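PDB 7LT2: cyclic GMP-AMP synthase-like receptor from Tribolium castaneum, which senses double-stranded RNA in the cytoplasm and joins ATP and GTP into the cyclic dinucleotide 2',3'-cGAMP to trigger innate immune responses. Local coordinates for residues A[36-39]-A[40-43]; A[44-47]-A[48-52]. All blocks are in the same frame, centred on the assembly; numbering follows the deposited sequence.

Contact 1: residues A[36-39]-A[40-43]; sequences VEQM and KTQD
Lys40 N bonds to Val36 O at 3.0 Å, the last firm i-to-i+4 bond here, before Thr41 N and Gln42 N reach their i-4 carbonyls Glu37 O and Gln38 O only weakly and the chain turns at Asp43. This is the C-terminal end of helix 18-42, the long helix that leads, through helix 44-49, into the nucleotidyltransferase sheet of this cGAS-like receptor. In its last turn the amide of Gln42 leans instead on Met39 O, 3.0 Å away and well above that carbonyl's plane. On the outer flank Glu37 and Lys40 form an i-to-i+3 salt bridge, OE2 to NZ at 2.9 Å. Lys40 is straight from CG onward and runs back along the helix, while Glu37 folds at chi2 (-62°) to bring its carboxylate to the ammonium, which meets OE2 on the syn side, 30° out of the carboxylate plane. The same lysine lays CG against Val36 O at 3.4 Å. Gln38 passes over Thr41 at an angle, but its NE2 is engaged by Thr148 OG1, beyond helix 131-147. Met39 packs against Met138 and Thr145 of that helix. Thr41 turns its side chain back on the preceding turn: chi1 of 74° sets OG1 between its own N and carbonyl carbon and swings CG2 to within 3.3 Å of Glu37 O. The hydroxyl donates to Gln38 O over 2.6 Å in the carbonyl plane, on a lone pair, and accepts from Gln42 NE2, whose N-H lies nearly in line with OG1 at 3.1 Å.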
# COMPACT_ATOMS: atom_id res chain seq x y z
N VAL A 36 12.67 -14.49 2.23
CA VAL A 36 11.82 -15.21 1.28
C VAL A 36 12.57 -16.41 0.71
O VAL A 36 11.97 -17.48 0.48
CB VAL A 36 11.31 -14.26 0.18
CG1 VAL A 36 10.71 -15.03 -1.00
CG2 VAL A 36 10.28 -13.30 0.77
N GLU A 37 13.88 -16.28 0.49
CA GLU A 37 14.67 -17.43 0.04
C GLU A 37 14.64 -18.54 1.08
O GLU A 37 14.57 -19.73 0.73
CB GLU A 37 16.11 -17.02 -0.26
CG GLU A 37 16.29 -16.33 -1.61
CD GLU A 37 15.92 -17.25 -2.77
OE1 GLU A 37 16.39 -18.40 -2.80
OE2 GLU A 37 15.15 -16.80 -3.65
N GLN A 38 14.69 -18.18 2.37
CA GLN A 38 14.59 -19.19 3.41
C GLN A 38 13.19 -19.81 3.45
O GLN A 38 13.05 -21.01 3.69
CB GLN A 38 14.95 -18.59 4.77
CG GLN A 38 15.06 -19.61 5.91
CD GLN A 38 16.32 -20.47 5.82
OE1 GLN A 38 17.10 -20.35 4.87
NE2 GLN A 38 16.51 -21.33 6.80
N MET A 39 12.16 -19.00 3.19
CA MET A 39 10.80 -19.54 3.09
C MET A 39 10.71 -20.63 2.03
O MET A 39 10.04 -21.65 2.24
CB MET A 39 9.81 -18.42 2.78
CG MET A 39 9.55 -17.44 3.92
SD MET A 39 8.52 -16.05 3.39
CE MET A 39 6.98 -16.86 2.99
N LYS A 40 11.37 -20.43 0.89
CA LYS A 40 11.35 -21.44 -0.17
C LYS A 40 11.94 -22.76 0.30
O LYS A 40 11.48 -23.83 -0.11
CB LYS A 40 12.10 -20.93 -1.40
CG LYS A 40 11.49 -19.72 -2.08
CD LYS A 40 12.40 -19.26 -3.21
CE LYS A 40 11.81 -18.09 -3.99
NZ LYS A 40 12.77 -17.63 -5.05
N THR A 41 12.96 -22.71 1.16
CA THR A 41 13.56 -23.95 1.65
C THR A 41 12.63 -24.73 2.57
O THR A 41 12.83 -25.93 2.77
CB THR A 41 14.87 -23.68 2.40
OG1 THR A 41 14.59 -23.11 3.69
CG2 THR A 41 15.76 -22.73 1.61
N GLN A 42 11.61 -24.06 3.13
CA GLN A 42 10.73 -24.66 4.12
C GLN A 42 9.44 -25.23 3.54
O GLN A 42 8.70 -25.90 4.26
CB GLN A 42 10.38 -23.63 5.20
CG GLN A 42 11.59 -23.20 6.01
CD GLN A 42 12.31 -24.38 6.61
OE1 GLN A 42 11.76 -25.07 7.47
NE2 GLN A 42 13.53 -24.63 6.15
N ASP A 43 9.15 -24.98 2.26
CA ASP A 43 7.91 -25.46 1.68
C ASP A 43 7.99 -25.51 0.16
O ASP A 43 7.95 -24.47 -0.51
CB ASP A 43 6.74 -24.56 2.10
CG ASP A 43 5.40 -25.20 1.81
OD1 ASP A 43 5.02 -26.14 2.54
OD2 ASP A 43 4.72 -24.77 0.86

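Contact 2: residues A[44-47]-A[48-52]; sequences PLFK and ALFRR
Three backbone bonds of the i-to-i+4 kind bind residues 44-47 to 48-50: Ala48 N to Pro44 O, Leu49 N to Leu45 O and Phe50 N to Phe46 O, each 2.9 Å long. The third is made by Phe50, the first residue to leave helical backbone angles; beyond it the chain bonds to the neighbouring strand instead. At the other end, Asp43 OD2 caps the helix by accepting from Phe46 N.

The aromatic contact belongs to Phe46 and Phe50, whose side chains run side by side in the same direction. Phe50 CB sits over one face of the Phe46 ring, 4.3 Å from its centroid and 20° off the normal, a CH-pi contact displaced toward the rim. The rings themselves meet obliquely, with planes at 49° and Phe46 CZ 3.7 Å from Phe50 CD1. Both side chains start with CG anti to N (chi1 170° in Phe46), which carries them past the same flank of the chain.

Here a short helix hands over directly to a strand: helix 44-49 ends where strand 50-56 begins, antiparallel to strand 70-77 in the nucleotidyltransferase sheet. The backbones of Arg51 and Arg52 both pair with Leu76, a classic beta bulge, and their guanidinium groups form salt bridges with Glu221. Arg52 also bridges to Glu246, a residue assigned to ATP and GTP binding by similarity.

Apolar packing occupies another side of the helix. Leu45 and Leu49 also lie side by side, CD1 of each 3.9 Å from the other, against Phe122 of helix 118-122 and Tyr115.

Carbon-to-carbonyl contacts follow the helix as well. Leu49 places its CG 3.5 Å from Leu45 O, and on the exposed side Ala48 CB rests 3.5 Å from Pro44 O.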
# COMPACT_ATOMS: atom_id res chain seq x y z
N PRO A 44 8.08 -26.71 -0.42
CA PRO A 44 8.12 -26.81 -1.89
C PRO A 44 6.89 -26.21 -2.57
O PRO A 44 7.02 -25.69 -3.69
CB PRO A 44 8.22 -28.32 -2.14
CG PRO A 44 8.85 -28.86 -0.88
CD PRO A 44 8.30 -28.01 0.23
N LEU A 45 5.71 -26.29 -1.95
CA LEU A 45 4.53 -25.70 -2.57
C LEU A 45 4.64 -24.19 -2.64
O LEU A 45 4.25 -23.58 -3.64
CB LEU A 45 3.27 -26.12 -1.81
CG LEU A 45 1.94 -25.57 -2.33
CD1 LEU A 45 1.76 -25.82 -3.82
CD2 LEU A 45 0.78 -26.19 -1.54
N PHE A 46 5.19 -23.55 -1.59
CA PHE A 46 5.43 -22.11 -1.68
C PHE A 46 6.43 -21.79 -2.78
O PHE A 46 6.24 -20.83 -3.53
CB PHE A 46 5.94 -21.54 -0.35
CG PHE A 46 6.43 -20.12 -0.47
CD1 PHE A 46 5.54 -19.08 -0.73
CD2 PHE A 46 7.78 -19.82 -0.35
CE1 PHE A 46 5.99 -17.77 -0.86
CE2 PHE A 46 8.23 -18.50 -0.48
CZ PHE A 46 7.33 -17.49 -0.73
N LYS A 47 7.50 -22.58 -2.88
CA LYS A 47 8.48 -22.32 -3.93
C LYS A 47 7.84 -22.43 -5.31
O LYS A 47 8.13 -21.62 -6.20
CB LYS A 47 9.67 -23.27 -3.80
CG LYS A 47 10.82 -22.92 -4.73
CD LYS A 47 11.99 -23.85 -4.50
CE LYS A 47 13.19 -23.45 -5.35
NZ LYS A 47 14.40 -24.19 -4.92
N ALA A 48 6.94 -23.40 -5.48
CA ALA A 48 6.28 -23.57 -6.77
C ALA A 48 5.31 -22.43 -7.06
O ALA A 48 5.23 -21.95 -8.20
CB ALA A 48 5.55 -24.91 -6.81
N LEU A 49 4.56 -21.98 -6.04
CA LEU A 49 3.57 -20.92 -6.25
C LEU A 49 4.22 -19.55 -6.43
O LEU A 49 3.68 -18.70 -7.15
CB LEU A 49 2.61 -20.87 -5.08
CG LEU A 49 1.51 -21.93 -5.06
CD1 LEU A 49 0.92 -22.01 -3.67
CD2 LEU A 49 0.45 -21.56 -6.08
N PHE A 50 5.34 -19.31 -5.77
CA PHE A 50 5.90 -17.97 -5.71
C PHE A 50 6.30 -17.47 -7.09
O PHE A 50 6.98 -18.17 -7.85
CB PHE A 50 7.10 -17.93 -4.77
CG PHE A 50 7.77 -16.59 -4.69
CD1 PHE A 50 7.22 -15.57 -3.93
CD2 PHE A 50 8.93 -16.33 -5.40
CE1 PHE A 50 7.83 -14.33 -3.85
CE2 PHE A 50 9.54 -15.09 -5.33
CZ PHE A 50 8.99 -14.09 -4.56
N ARG A 51 5.88 -16.24 -7.40
CA ARG A 51 6.29 -15.57 -8.63
C ARG A 51 7.18 -14.36 -8.36
O ARG A 51 8.28 -14.27 -8.93
CB ARG A 51 5.05 -15.13 -9.43
CG ARG A 51 5.38 -14.43 -10.74
CD ARG A 51 4.13 -14.25 -11.59
NE ARG A 51 4.40 -13.54 -12.83
CZ ARG A 51 4.80 -14.12 -13.95
NH1 ARG A 51 4.99 -15.42 -14.03
NH2 ARG A 51 5.00 -13.37 -15.03
N ARG A 52 6.74 -13.44 -7.51
CA ARG A 52 7.48 -12.20 -7.26
C ARG A 52 6.81 -11.50 -6.08
O ARG A 52 5.77 -11.94 -5.58
CB ARG A 52 7.49 -11.31 -8.49
CG ARG A 52 6.11 -10.79 -8.89
CD ARG A 52 6.17 -10.04 -10.21
NE ARG A 52 4.84 -9.78 -10.76
CZ ARG A 52 4.18 -8.64 -10.61
NH1 ARG A 52 4.67 -7.65 -9.89
NH2 ARG A 52 3.00 -8.49 -11.20

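How the contacts relate
From the N terminus, helix 18-42 reaches its end in contact 1, the chain turns at Asp43, the joint between the two helices, and contact 2 follows at once through helix 44-49 into strand 50-56. Both contacts are local and follow one another along the chain: neither encloses the other and no long loop is closed. The turn folds the second helix back against the first, with Met39 CB 3.6 Å from Phe46 CE2 and Lys40 CE 3.7 Å from Phe50 CD2. Together they lead from the long helix into the sheet edge, with helix 131-147 on one side and helix 118-122 on another.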